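Local structure of putative xanthine dehydrogenase YAGS fad-binding subunit (5G5G) at residues A348-G353 and V690-L695; G628-G633 and Q670-L675; A437-N442 and S584-H589; G357-E362 and G697-I702. The protein binds the molybdenum and pterin cytosine dinucleotide cofactor of a three-chain periplasmic aldehyde oxidase and probably holds the site where the substrate is oxidised. All blocks are in the same frame, centred on the assembly; numbering follows the deposited sequence.

Interaction 1: residues A348-G353 and V690-L695. With MCN (pterin cytosine dinucleotide), chain Y; MOS (dioxothiomolybdenum(VI) ion), chain Z.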
loop_
_atom_site.group_PDB
_atom_site.type_symbol
_atom_site.label_atom_id
_atom_site.label_comp_id
_atom_site.label_asym_id
_atom_site.label_seq_id
_atom_site.Cartn_x
_atom_site.Cartn_y
_atom_site.Cartn_z
ATOM N N ALA C 348 -4.084 -12.105 -10.406
ATOM C CA ALA C 348 -4.303 -10.745 -10.878
ATOM C C ALA C 348 -3.885 -9.656 -9.920
ATOM O O ALA C 348 -4.241 -9.645 -8.724
ATOM C CB ALA C 348 -5.757 -10.526 -11.222
ATOM N N MET C 349 -3.188 -8.699 -10.486
ATOM C CA MET C 349 -2.981 -7.411 -9.891
ATOM C C MET C 349 -3.095 -6.387 -11.022
ATOM O O MET C 349 -2.747 -6.705 -12.171
ATOM C CB MET C 349 -1.641 -7.328 -9.202
ATOM C CG MET C 349 -1.348 -5.988 -8.561
ATOM S SD MET C 349 0.123 -6.094 -7.475
ATOM C CE MET C 349 0.585 -4.396 -7.200
ATOM N N ARG C 350 -3.620 -5.230 -10.656
ATOM C CA ARG C 350 -3.956 -4.104 -11.591
ATOM C C ARG C 350 -3.207 -4.198 -12.920
ATOM O O ARG C 350 -1.984 -4.078 -12.950
ATOM C CB ARG C 350 -3.686 -2.791 -10.896
ATOM C CG ARG C 350 -4.367 -1.588 -11.585
ATOM C CD ARG C 350 -4.149 -0.381 -10.711
ATOM N NE ARG C 350 -4.973 0.744 -11.119
ATOM C CZ ARG C 350 -5.252 1.825 -10.377
ATOM N NH1 ARG C 350 -4.714 1.978 -9.190
ATOM N NH2 ARG C 350 -6.036 2.784 -10.856
ATOM N N ALA C 351 -3.960 -4.413 -13.989
ATOM C CA ALA C 351 -3.434 -4.631 -15.370
ATOM C C ALA C 351 -2.537 -5.872 -15.429
ATOM O O ALA C 351 -1.368 -5.820 -15.846
ATOM C CB ALA C 351 -2.718 -3.393 -15.911
ATOM N N PRO C 352 -3.106 -7.033 -15.115
ATOM C CA PRO C 352 -2.338 -8.260 -15.221
ATOM C C PRO C 352 -1.844 -8.430 -16.651
ATOM O O PRO C 352 -2.607 -8.178 -17.612
ATOM C CB PRO C 352 -3.343 -9.375 -14.890
ATOM C CG PRO C 352 -4.657 -8.714 -14.814
ATOM C CD PRO C 352 -4.489 -7.264 -14.672
ATOM N N GLY C 353 -0.576 -8.778 -16.740
ATOM C CA GLY C 353 0.072 -8.965 -18.025
ATOM C C GLY C 353 0.591 -7.665 -18.603
ATOM O O GLY C 353 1.804 -7.538 -18.833
ATOM N N VAL C 690 -10.646 2.650 -17.906
ATOM C CA VAL C 690 -9.459 3.475 -17.573
ATOM C C VAL C 690 -8.630 3.054 -16.378
ATOM O O VAL C 690 -7.448 3.413 -16.269
ATOM C CB VAL C 690 -9.840 4.949 -17.430
ATOM C CG1 VAL C 690 -10.436 5.256 -16.060
ATOM C CG2 VAL C 690 -8.661 5.864 -17.800
ATOM N N GLY C 691 -9.265 2.375 -15.452
ATOM C CA GLY C 691 -8.635 2.052 -14.163
ATOM C C GLY C 691 -7.368 1.202 -14.202
ATOM O O GLY C 691 -6.558 1.311 -13.272
ATOM N N GLU C 692 -7.221 0.382 -15.252
ATOM C CA GLU C 692 -6.002 -0.388 -15.489
ATOM C C GLU C 692 -5.061 0.292 -16.462
ATOM O O GLU C 692 -3.846 0.309 -16.240
ATOM C CB GLU C 692 -6.345 -1.817 -15.891
ATOM C CG GLU C 692 -7.089 -2.626 -14.820
ATOM C CD GLU C 692 -7.305 -4.076 -15.252
ATOM O OE1 GLU C 692 -7.945 -4.326 -16.289
ATOM O OE2 GLU C 692 -6.772 -4.949 -14.524
ATOM N N LEU C 693 -5.627 0.893 -17.509
ATOM C CA LEU C 693 -4.878 1.673 -18.498
ATOM C C LEU C 693 -3.928 2.657 -17.814
ATOM O O LEU C 693 -2.778 2.811 -18.209
ATOM C CB LEU C 693 -5.844 2.426 -19.414
ATOM C CG LEU C 693 -5.124 3.419 -20.343
ATOM C CD1 LEU C 693 -4.245 2.709 -21.375
ATOM C CD2 LEU C 693 -6.190 4.298 -20.992
ATOM N N GLY C 694 -4.412 3.289 -16.751
ATOM C CA GLY C 694 -3.645 4.322 -16.098
ATOM C C GLY C 694 -2.305 3.885 -15.642
ATOM O O GLY C 694 -1.403 4.724 -15.509
ATOM N N LEU C 695 -2.194 2.614 -15.248
ATOM C CA LEU C 695 -0.920 2.049 -14.801
ATOM C C LEU C 695 0.058 1.650 -15.933
ATOM O O LEU C 695 1.258 1.612 -15.759
ATOM C CB LEU C 695 -1.212 0.810 -13.943
ATOM C CG LEU C 695 -0.056 0.044 -13.365
ATOM C CD1 LEU C 695 0.779 0.940 -12.481
ATOM C CD2 LEU C 695 -0.524 -1.149 -12.542
HETATM N N1 MCN Y . -14.310 6.038 -15.417
HETATM C C2 MCN Y . -14.976 7.230 -15.954
HETATM N N3 MCN Y . -15.117 6.921 -17.443
HETATM C C4 MCN Y . -14.670 5.942 -18.213
HETATM C C5 MCN Y . -14.128 4.792 -17.409
HETATM C C6 MCN Y . -13.923 4.929 -16.132
HETATM O O2 MCN Y . -15.345 8.150 -15.437
HETATM N N4 MCN Y . -14.732 5.824 -19.491
HETATM C "C1'" MCN Y . -13.914 6.235 -14.032
HETATM C C2D MCN Y . -15.137 6.098 -13.050
HETATM O "O2'" MCN Y . -14.888 6.851 -11.866
HETATM C "C3'" MCN Y . -15.061 4.676 -12.815
HETATM C C4D MCN Y . -13.548 4.191 -12.674
HETATM O O4D MCN Y . -12.995 5.207 -13.641
HETATM O "O3'" MCN Y . -15.745 4.122 -11.633
HETATM C "C5'" MCN Y . -13.064 2.927 -13.083
HETATM O "O5'" MCN Y . -13.826 2.332 -14.107
HETATM P PA MCN Y . -13.198 1.166 -14.912
HETATM O O1A MCN Y . -14.336 0.513 -15.694
HETATM O O2A MCN Y . -11.957 1.619 -15.596
HETATM O O3A MCN Y . -12.705 0.078 -13.723
HETATM P PB MCN Y . -13.671 -0.970 -13.038
HETATM O O1B MCN Y . -13.708 -2.213 -13.817
HETATM O O2B MCN Y . -14.952 -0.301 -12.661
HETATM O O3B MCN Y . -12.887 -1.130 -11.685
HETATM C C10 MCN Y . -11.758 -2.100 -11.609
HETATM C "C9'" MCN Y . -10.414 -1.466 -11.688
HETATM C "C8'" MCN Y . -9.333 -2.679 -11.739
HETATM S "S8'" MCN Y . -9.589 -4.015 -12.717
HETATM C "C7'" MCN Y . -8.440 -2.624 -10.880
HETATM S "S7'" MCN Y . -7.277 -3.961 -10.643
HETATM C "C6'" MCN Y . -8.075 -1.320 -10.105
HETATM C C7 MCN Y . -8.964 -0.169 -10.777
HETATM O "O9'" MCN Y . -10.297 -0.481 -10.798
HETATM N "N5'" MCN Y . -8.655 -1.591 -8.687
HETATM C C4A MCN Y . -8.845 -0.427 -7.765
HETATM N "N8'" MCN Y . -8.842 1.023 -9.910
HETATM C C4B MCN Y . -8.987 0.909 -8.573
HETATM N "N1'" MCN Y . -9.028 2.076 -7.809
HETATM C "C2'" MCN Y . -9.411 2.081 -6.463
HETATM N "N2'" MCN Y . -9.435 3.115 -5.769
HETATM N "N3'" MCN Y . -9.260 0.879 -5.828
HETATM C "C4'" MCN Y . -9.193 -0.408 -6.336
HETATM O "O4'" MCN Y . -9.129 -1.548 -5.836
HETATM MO MO MOS Z . -8.245 -5.699 -11.815
HETATM S S MOS Z . -6.351 -7.031 -11.735
HETATM O O1 MOS Z . -9.121 -6.538 -10.502
HETATM O O2 MOS Z . -8.600 -6.928 -13.473
#

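Interaction 2: residues G628-G633 and Q670-L675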
loop_
_atom_site.group_PDB
_atom_site.type_symbol
_atom_site.label_atom_id
_atom_site.label_comp_id
_atom_site.label_asym_id
_atom_site.label_seq_id
_atom_site.Cartn_x
_atom_site.Cartn_y
_atom_site.Cartn_z
ATOM N N GLY C 628 -3.877 7.782 -9.307
ATOM C CA GLY C 628 -3.725 6.652 -8.413
ATOM C C GLY C 628 -2.866 5.590 -9.076
ATOM O O GLY C 628 -1.969 4.946 -8.451
ATOM N N ALA C 629 -3.152 5.350 -10.359
ATOM C CA ALA C 629 -2.374 4.402 -11.113
ATOM C C ALA C 629 -0.941 4.880 -11.364
ATOM O O ALA C 629 -0.006 4.043 -11.366
ATOM C CB ALA C 629 -3.079 4.091 -12.409
ATOM N N MET C 630 -0.785 6.171 -11.625
ATOM C CA MET C 630 0.551 6.806 -11.720
ATOM C C MET C 630 1.385 6.546 -10.442
ATOM O O MET C 630 2.553 6.140 -10.522
ATOM C CB MET C 630 0.470 8.294 -12.016
ATOM C CG MET C 630 -0.035 8.567 -13.459
ATOM S SD MET C 630 -0.818 10.197 -13.664
ATOM C CE MET C 630 0.604 11.224 -13.652
ATOM N N THR C 631 0.748 6.717 -9.283
ATOM C CA THR C 631 1.380 6.428 -8.022
ATOM C C THR C 631 1.758 4.966 -7.863
ATOM O O THR C 631 2.893 4.652 -7.470
ATOM C CB THR C 631 0.436 6.921 -6.897
ATOM O OG1 THR C 631 0.191 8.334 -7.120
ATOM C CG2 THR C 631 1.082 6.652 -5.563
ATOM N N MET C 632 0.861 4.051 -8.232
ATOM C CA MET C 632 1.169 2.626 -8.141
ATOM C C MET C 632 2.295 2.222 -9.120
ATOM O O MET C 632 3.147 1.380 -8.798
ATOM C CB MET C 632 -0.120 1.836 -8.382
ATOM C CG MET C 632 -0.006 0.384 -8.100
ATOM S SD MET C 632 -1.692 -0.335 -8.054
ATOM C CE MET C 632 -2.277 0.121 -6.460
ATOM N N GLY C 633 2.347 2.886 -10.264
ATOM C CA GLY C 633 3.447 2.711 -11.196
ATOM C C GLY C 633 4.775 3.253 -10.694
ATOM O O GLY C 633 5.850 2.712 -11.014
ATOM N N GLN C 670 1.251 15.737 -10.545
ATOM C CA GLN C 670 0.656 14.709 -11.445
ATOM C C GLN C 670 -0.493 15.316 -12.277
ATOM O O GLN C 670 -1.520 15.735 -11.721
ATOM C CB GLN C 670 0.155 13.530 -10.659
ATOM C CG GLN C 670 1.253 12.768 -9.943
ATOM C CD GLN C 670 0.701 11.673 -9.016
ATOM O OE1 GLN C 670 -0.352 11.826 -8.354
ATOM N NE2 GLN C 670 1.422 10.587 -8.947
ATOM N N GLU C 671 -0.309 15.360 -13.590
ATOM C CA GLU C 671 -1.307 15.920 -14.520
ATOM C C GLU C 671 -1.877 14.829 -15.407
ATOM O O GLU C 671 -1.194 13.890 -15.766
ATOM C CB GLU C 671 -0.716 17.014 -15.377
ATOM C CG GLU C 671 -0.246 18.214 -14.562
ATOM C CD GLU C 671 -1.405 18.983 -13.913
ATOM O OE1 GLU C 671 -2.512 19.040 -14.537
ATOM O OE2 GLU C 671 -1.206 19.500 -12.760
ATOM N N VAL C 672 -3.160 14.938 -15.692
ATOM C CA VAL C 672 -3.860 13.981 -16.528
ATOM C C VAL C 672 -4.664 14.741 -17.592
ATOM O O VAL C 672 -5.337 15.712 -17.257
ATOM C CB VAL C 672 -4.820 13.097 -15.726
ATOM C CG1 VAL C 672 -5.513 12.089 -16.651
ATOM C CG2 VAL C 672 -4.131 12.332 -14.597
ATOM N N ILE C 673 -4.633 14.265 -18.846
ATOM C CA ILE C 673 -5.490 14.837 -19.918
ATOM C C ILE C 673 -6.221 13.652 -20.520
ATOM O O ILE C 673 -5.569 12.662 -20.875
ATOM C CB ILE C 673 -4.663 15.522 -21.001
ATOM C CG1 ILE C 673 -3.975 16.789 -20.431
ATOM C CG2 ILE C 673 -5.526 15.899 -22.218
ATOM C CD1 ILE C 673 -2.982 17.419 -21.361
ATOM N N PHE C 674 -7.536 13.776 -20.655
ATOM C CA PHE C 674 -8.328 12.784 -21.364
ATOM C C PHE C 674 -8.678 13.300 -22.724
ATOM O O PHE C 674 -9.314 14.334 -22.836
ATOM C CB PHE C 674 -9.597 12.435 -20.614
ATOM C CG PHE C 674 -9.329 11.759 -19.294
ATOM C CD1 PHE C 674 -8.861 10.446 -19.276
ATOM C CD2 PHE C 674 -9.583 12.415 -18.127
ATOM C CE1 PHE C 674 -8.609 9.786 -18.062
ATOM C CE2 PHE C 674 -9.324 11.772 -16.916
ATOM C CZ PHE C 674 -8.820 10.480 -16.900
ATOM N N LEU C 675 -8.262 12.594 -23.762
ATOM C CA LEU C 675 -8.765 12.889 -25.090
ATOM C C LEU C 675 -10.220 12.467 -25.182
ATOM O O LEU C 675 -10.648 11.499 -24.523
ATOM C CB LEU C 675 -7.943 12.111 -26.147
ATOM C CG LEU C 675 -6.457 12.486 -26.199
ATOM C CD1 LEU C 675 -5.760 11.828 -27.398
ATOM C CD2 LEU C 675 -6.225 13.964 -26.278
#

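Interaction 3: residues A437-N442 and S584-H589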
loop_
_atom_site.group_PDB
_atom_site.type_symbol
_atom_site.label_atom_id
_atom_site.label_comp_id
_atom_site.label_asym_id
_atom_site.label_seq_id
_atom_site.Cartn_x
_atom_site.Cartn_y
_atom_site.Cartn_z
ATOM N N ALA C 437 4.482 4.377 -23.825
ATOM C CA ALA C 437 3.103 4.142 -24.189
ATOM C C ALA C 437 2.432 3.220 -23.174
ATOM O O ALA C 437 3.072 2.338 -22.598
ATOM C CB ALA C 437 3.025 3.499 -25.548
ATOM N N GLY C 438 1.133 3.445 -22.999
ATOM C CA GLY C 438 0.237 2.541 -22.346
ATOM C C GLY C 438 -0.805 1.974 -23.299
ATOM O O GLY C 438 -1.176 2.590 -24.281
ATOM N N PHE C 439 -1.275 0.786 -22.975
ATOM C CA PHE C 439 -2.169 -0.003 -23.791
ATOM C C PHE C 439 -2.901 -0.947 -22.873
ATOM O O PHE C 439 -2.268 -1.613 -22.043
ATOM C CB PHE C 439 -1.359 -0.813 -24.797
ATOM C CG PHE C 439 -2.194 -1.773 -25.622
ATOM C CD1 PHE C 439 -2.864 -1.299 -26.729
ATOM C CD2 PHE C 439 -2.421 -3.097 -25.191
ATOM C CE1 PHE C 439 -3.681 -2.148 -27.483
ATOM C CE2 PHE C 439 -3.275 -3.953 -25.900
ATOM C CZ PHE C 439 -3.886 -3.455 -27.056
ATOM N N ARG C 440 -4.210 -1.078 -23.078
ATOM C CA ARG C 440 -5.038 -2.047 -22.316
ATOM C C ARG C 440 -6.307 -2.282 -23.080
ATOM O O ARG C 440 -6.934 -1.323 -23.535
ATOM C CB ARG C 440 -5.339 -1.521 -20.925
ATOM C CG ARG C 440 -6.046 -2.490 -19.991
ATOM C CD ARG C 440 -5.195 -3.670 -19.549
ATOM N NE ARG C 440 -5.984 -4.529 -18.689
ATOM C CZ ARG C 440 -5.634 -5.741 -18.261
ATOM N NH1 ARG C 440 -4.482 -6.298 -18.644
ATOM N NH2 ARG C 440 -6.440 -6.415 -17.441
ATOM N N ASN C 441 -6.668 -3.533 -23.276
ATOM C CA ASN C 441 -7.874 -3.831 -24.005
ATOM C C ASN C 441 -9.165 -3.348 -23.283
ATOM O O ASN C 441 -9.174 -3.126 -22.058
ATOM C CB ASN C 441 -7.947 -5.316 -24.340
ATOM C CG ASN C 441 -6.991 -5.705 -25.466
ATOM O OD1 ASN C 441 -6.754 -4.928 -26.383
ATOM N ND2 ASN C 441 -6.477 -6.914 -25.420
ATOM N N ASN C 442 -10.211 -3.189 -24.083
ATOM C CA ASN C 442 -11.526 -2.893 -23.579
ATOM C C ASN C 442 -12.349 -4.162 -23.693
ATOM O O ASN C 442 -12.492 -4.687 -24.779
ATOM C CB ASN C 442 -12.178 -1.783 -24.378
ATOM C CG ASN C 442 -13.534 -1.429 -23.863
ATOM O OD1 ASN C 442 -13.656 -1.014 -22.729
ATOM N ND2 ASN C 442 -14.565 -1.588 -24.692
ATOM N N SER C 584 -9.581 -1.230 -27.735
ATOM C CA SER C 584 -8.510 -1.033 -26.760
ATOM C C SER C 584 -8.518 0.424 -26.299
ATOM O O SER C 584 -9.305 1.279 -26.798
ATOM C CB SER C 584 -7.127 -1.379 -27.399
ATOM O OG SER C 584 -7.143 -2.685 -28.009
ATOM N N THR C 585 -7.659 0.649 -25.325
ATOM C CA THR C 585 -7.393 1.943 -24.730
ATOM C C THR C 585 -5.910 2.221 -24.726
ATOM O O THR C 585 -5.100 1.298 -24.683
ATOM C CB THR C 585 -7.992 2.020 -23.297
ATOM O OG1 THR C 585 -7.279 1.159 -22.404
ATOM C CG2 THR C 585 -9.470 1.676 -23.338
ATOM N N PHE C 586 -5.560 3.513 -24.799
ATOM C CA PHE C 586 -4.189 3.957 -25.047
ATOM C C PHE C 586 -3.819 5.109 -24.129
ATOM O O PHE C 586 -4.682 5.896 -23.700
ATOM C CB PHE C 586 -4.053 4.409 -26.527
ATOM C CG PHE C 586 -4.424 3.328 -27.504
ATOM C CD1 PHE C 586 -3.498 2.412 -27.917
ATOM C CD2 PHE C 586 -5.717 3.220 -27.957
ATOM C CE1 PHE C 586 -3.831 1.381 -28.785
ATOM C CE2 PHE C 586 -6.082 2.191 -28.809
ATOM C CZ PHE C 586 -5.105 1.279 -29.232
ATOM N N ALA C 587 -2.528 5.237 -23.867
ATOM C CA ALA C 587 -1.985 6.366 -23.116
ATOM C C ALA C 587 -0.589 6.729 -23.547
ATOM O O ALA C 587 0.143 5.906 -24.099
ATOM C CB ALA C 587 -1.964 6.059 -21.606
ATOM N N GLY C 588 -0.207 7.952 -23.221
ATOM C CA GLY C 588 1.160 8.402 -23.319
ATOM C C GLY C 588 1.559 8.955 -21.957
ATOM O O GLY C 588 0.870 9.817 -21.398
ATOM N N HIS C 589 2.621 8.393 -21.396
ATOM C CA HIS C 589 3.150 8.756 -20.100
ATOM C C HIS C 589 4.470 9.451 -20.220
ATOM O O HIS C 589 5.390 8.911 -20.873
ATOM C CB HIS C 589 3.366 7.506 -19.263
ATOM C CG HIS C 589 2.102 6.854 -18.830
ATOM N ND1 HIS C 589 1.248 7.428 -17.913
ATOM C CD2 HIS C 589 1.509 5.715 -19.238
ATOM C CE1 HIS C 589 0.208 6.641 -17.739
ATOM N NE2 HIS C 589 0.335 5.601 -18.538
#

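Interaction 4: residues G357-E362 and G697-I702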
loop_
_atom_site.group_PDB
_atom_site.type_symbol
_atom_site.label_atom_id
_atom_site.label_comp_id
_atom_site.label_asym_id
_atom_site.label_seq_id
_atom_site.Cartn_x
_atom_site.Cartn_y
_atom_site.Cartn_z
ATOM N N GLY C 357 4.436 -6.466 -18.831
ATOM C CA GLY C 357 4.819 -6.538 -20.243
ATOM C C GLY C 357 5.318 -5.216 -20.763
ATOM O O GLY C 357 6.325 -5.166 -21.471
ATOM N N LEU C 358 4.586 -4.138 -20.472
ATOM C CA LEU C 358 5.030 -2.786 -20.861
ATOM C C LEU C 358 6.213 -2.320 -20.064
ATOM O O LEU C 358 7.004 -1.522 -20.572
ATOM C CB LEU C 358 3.867 -1.777 -20.735
ATOM C CG LEU C 358 2.739 -2.050 -21.741
ATOM C CD1 LEU C 358 1.469 -1.353 -21.280
ATOM C CD2 LEU C 358 3.131 -1.524 -23.113
ATOM N N MET C 359 6.370 -2.810 -18.832
ATOM C CA MET C 359 7.599 -2.478 -18.067
ATOM C C MET C 359 8.866 -2.929 -18.846
ATOM O O MET C 359 9.878 -2.237 -18.806
ATOM C CB MET C 359 7.593 -3.103 -16.692
ATOM C CG MET C 359 6.720 -2.356 -15.696
ATOM S SD MET C 359 6.345 -3.226 -14.175
ATOM C CE MET C 359 7.813 -2.872 -13.237
ATOM N N ALA C 360 8.752 -4.027 -19.573
ATOM C CA ALA C 360 9.803 -4.511 -20.474
ATOM C C ALA C 360 9.743 -3.866 -21.874
ATOM O O ALA C 360 10.756 -3.321 -22.325
ATOM C CB ALA C 360 9.756 -6.016 -20.577
ATOM N N LEU C 361 8.614 -4.004 -22.582
ATOM C CA LEU C 361 8.539 -3.567 -23.945
ATOM C C LEU C 361 8.907 -2.093 -24.127
ATOM O O LEU C 361 9.606 -1.731 -25.105
ATOM C CB LEU C 361 7.130 -3.841 -24.546
ATOM C CG LEU C 361 6.839 -3.289 -25.922
ATOM C CD1 LEU C 361 7.780 -3.980 -26.927
ATOM C CD2 LEU C 361 5.389 -3.563 -26.262
ATOM N N GLU C 362 8.434 -1.241 -23.214
ATOM C CA GLU C 362 8.613 0.213 -23.362
ATOM C C GLU C 362 10.029 0.700 -23.023
ATOM O O GLU C 362 10.449 1.743 -23.509
ATOM C CB GLU C 362 7.521 0.959 -22.571
ATOM C CG GLU C 362 6.148 0.665 -23.143
ATOM C CD GLU C 362 5.995 1.157 -24.589
ATOM O OE1 GLU C 362 6.190 2.376 -24.816
ATOM O OE2 GLU C 362 5.655 0.326 -25.510
ATOM N N GLY C 697 2.452 1.275 -18.781
ATOM C CA GLY C 697 3.502 2.148 -19.267
ATOM C C GLY C 697 4.153 3.110 -18.275
ATOM O O GLY C 697 5.216 3.656 -18.555
ATOM N N VAL C 698 3.569 3.292 -17.096
ATOM C CA VAL C 698 4.083 4.284 -16.165
ATOM C C VAL C 698 5.510 3.945 -15.712
ATOM O O VAL C 698 6.403 4.804 -15.716
ATOM C CB VAL C 698 3.178 4.428 -14.898
ATOM C CG1 VAL C 698 3.851 5.275 -13.827
ATOM C CG2 VAL C 698 1.811 5.049 -15.288
ATOM N N SER C 699 5.704 2.710 -15.293
ATOM C CA SER C 699 6.983 2.332 -14.704
ATOM C C SER C 699 8.108 2.449 -15.740
ATOM O O SER C 699 9.223 2.849 -15.413
ATOM C CB SER C 699 6.919 0.898 -14.153
ATOM O OG SER C 699 5.943 0.856 -13.134
ATOM N N ALA C 700 7.817 2.066 -16.979
ATOM C CA ALA C 700 8.869 2.195 -17.988
ATOM C C ALA C 700 9.161 3.653 -18.312
ATOM O O ALA C 700 10.298 4.003 -18.626
ATOM C CB ALA C 700 8.511 1.490 -19.266
ATOM N N ALA C 701 8.146 4.515 -18.316
ATOM C CA ALA C 701 8.436 5.946 -18.508
ATOM C C ALA C 701 9.386 6.449 -17.423
ATOM O O ALA C 701 10.331 7.134 -17.738
ATOM C CB ALA C 701 7.187 6.778 -18.532
ATOM N N ILE C 702 9.209 6.004 -16.165
ATOM C CA ILE C 702 10.166 6.343 -15.117
ATOM C C ILE C 702 11.576 5.750 -15.372
ATOM O O ILE C 702 12.593 6.432 -15.224
ATOM C CB ILE C 702 9.599 5.905 -13.756
ATOM C CG1 ILE C 702 8.301 6.696 -13.497
ATOM C CG2 ILE C 702 10.629 6.080 -12.620
ATOM C CD1 ILE C 702 7.519 6.113 -12.329
#

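Interaction 1: residues A348-G353 and V690-L695
From Gly691 to Leu695 the loop 690-695 lies against Arg350, Ala351 and Pro352, with the cofactor beside both loops. At its start Val690 N and Gly691 N both bond to one phosphate oxygen of the pterin cytosine dinucleotide, O2A, Gly691 N at 2.8 Å, while Val690 CG1 packs on the cytidine. The Gly691 carbonyl serves Arg350: its O takes NE of Arg350 at 2.7 Å, with a C=O...N angle of 162°, and Arg350 NH2 at 2.9 Å on a lone pair. Both bonds lie in the guanidinium plane, a side-on grip that fixes its rotation. Arg350 reaches there extended, CG anti to the backbone N (chi1 -163°), its CB and CG passing S7' of the cofactor; Arg350 NH2 lies 3.4 Å from the cofactor's N8', which sits over one face of the guanidinium. This is the molybdenum centre of the xanthine oxidase family, in which the pterin's two sulfurs, S7' and S8', hold the metal and a glutamate stands beside it. Glu692 takes that place: its CG and CD pack on S8', and OE2 is 2.9 Å from O2 of the molybdenum ion. Ala351 N also gives Glu692 OE2 a 2.9 Å hydrogen bond, coming 47° out of the carboxylate plane, and Pro352 CD is 3.3 Å from that oxygen. The other oxygen, OE1, makes a salt bridge with Arg440, while Gln509 OE1 accepts the backbone N-H groups of Glu692 and Leu693. At the end of the loop Leu695 presses CD2 to 3.3 Å from Arg350 O and also touches Arg350 CB.

Interaction 2: residues G628-G633 and Q670-L675
Met630 and Gln670 run alongside each other, pointing opposite ways, where helix 619-638 packs across a mixed beta-sheet, at strand 669-674, an edge strand of that sheet within this chain. The helix and strand segments run at 129° to each other, their axes 9.8 Å apart, so side chains from each element bridge the gap without backbone-to-backbone bonds. Met630 reaches from the helix toward the strand and bends at its last torsion (chi3 75°), which turns the methyl toward Gln670 CB. Met630 CE touches Gln670 CB at 3.8 Å and is equally near the backbone oxygen of Glu671, while Met630 SD rests 4.1 Å from Val672 CG2, the two side chains meeting aslant. Met607 and Ala609 of the adjoining strand 602-612 also pack on Met630, so the thioether is bedded on two strands. Gln670 runs toward the helix, extended beyond CG, and passes beside Met630 CB to meet Thr631 at about a right angle. Another protein chain of the assembly packs on Gln670 and Thr631, placing this corner next to a subunit interface. The Thr631 hydroxyl is held by the helix itself through a hydrogen bond to the carbonyl O of Ile627, one turn back. The same oxygen accepts from the strand: Gln670 NE2 points an N-H almost straight (170°) at Thr631 OG1, 3.2 Å away and lying in the amide plane of the glutamine.

Interaction 3: residues A437-N442 and S584-H589
An antiparallel ladder in a mixed beta-sheet pairs Ala437 to Asn441 of strand 429-441 with Gly588 back to Ser584 of strand 584-596. Gly438 and Ala587 form one hydrogen-bonded pair: Gly438 N meets Ala587 O at 2.9 Å and almost straight (176°), and Ala587 N meets Gly438 O at 3.0 Å. Arg440 and Thr585 form the next: Arg440 N bonds to Thr585 O, and Arg440 O is gripped twice, by Thr585 N at 2.8 Å and by the hydroxyl, Thr585 OG1, at 2.7 Å, the two donors coming from opposite faces of the carbonyl plane. A chi1 of 69°, with OG1 between the backbone N and the carbonyl carbon, brings that hydroxyl back to the neighbouring strand. Between these pairs, Phe439 CA makes a C-H...O contact to Thr585 O at 3.3 Å. Phe439 and Phe586 rise side by side from one face, their planes at 64°; Phe586 CE1 touches Phe439 CD1 at 3.5 Å, at the edge of the Phe439 ring. Ser584 CB and OG lie close to CE1 of the same ring, and Ser584 OG donates to Asn441 OD1 at 2.8 Å, in the plane of the amide carbonyl. On the other face, with Thr585 and Ala587, Arg440 is bent at its second torsion and leads away from the ladder to Glu354, Glu692 and Pro352 O. Side chains alternating between two faces are typical of an antiparallel strand pair, here within a mixed sheet that sends an arginine from the end of a strand to the glutamate beside the molybdenum.

Interaction 4: residues G357-E362 and G697-I702
Met359 leans over Ser699 with its whole thioether chain. CB leaves helix 354-372 with CG placed anti to the carbonyl carbon (chi1 -78°). That sets Met359 CG 3.6 Å from Ser699 CB, the nearest point of this pair. SD passes farther off, 4.2 Å from the same carbon, and the bend at chi3 (83°) turns the chain back, so that Met359 CE lies 4.0 Å from Ser699 CB and just beyond it skirts the hydroxyl. Ser699 OG itself is hydrogen-bonded to Gly633 O. The contact is a close helix-helix packing between 354-372 and 698-710: the two segments run at 35° in much the same direction, with axes only 7.9 Å apart, which small residues allow. Ala700 CB points into the interface, 3.5 Å from Glu362 CB and 3.6 Å from Leu358 O. Glu362 offers just its aliphatic base here; its carboxylate turns away to Tyr327, Arg380 and the backbone N of Ala437. Gly697, at the N-cap of helix 698-710 with a positive phi and having no side chain, lets the leucine come up to its backbone, and Leu358 CD1 rests 3.8 Å from Gly697 N.

How the interactions relate
All four contacts are buried, but their chemistry differs with their place in the fold. Interaction 1, about 5 Å from the centre of the chain, is polar and built round the cofactor; interaction 4, about 17 Å out, is purely van der Waals packing of the helices that follow the two loops of interaction 1. Interactions 2 and 3 reach the same sheet, one through side chains from a covering helix, the other through backbone pairing, and both include partly exposed residues, whereas every residue touching in interaction 4 is buried. Single polar links tie interaction 2 to 4 and interaction 3 to 4, and interaction 3 reaches interaction 1 through Arg440. Ala629 packs against Leu695 and Arg350.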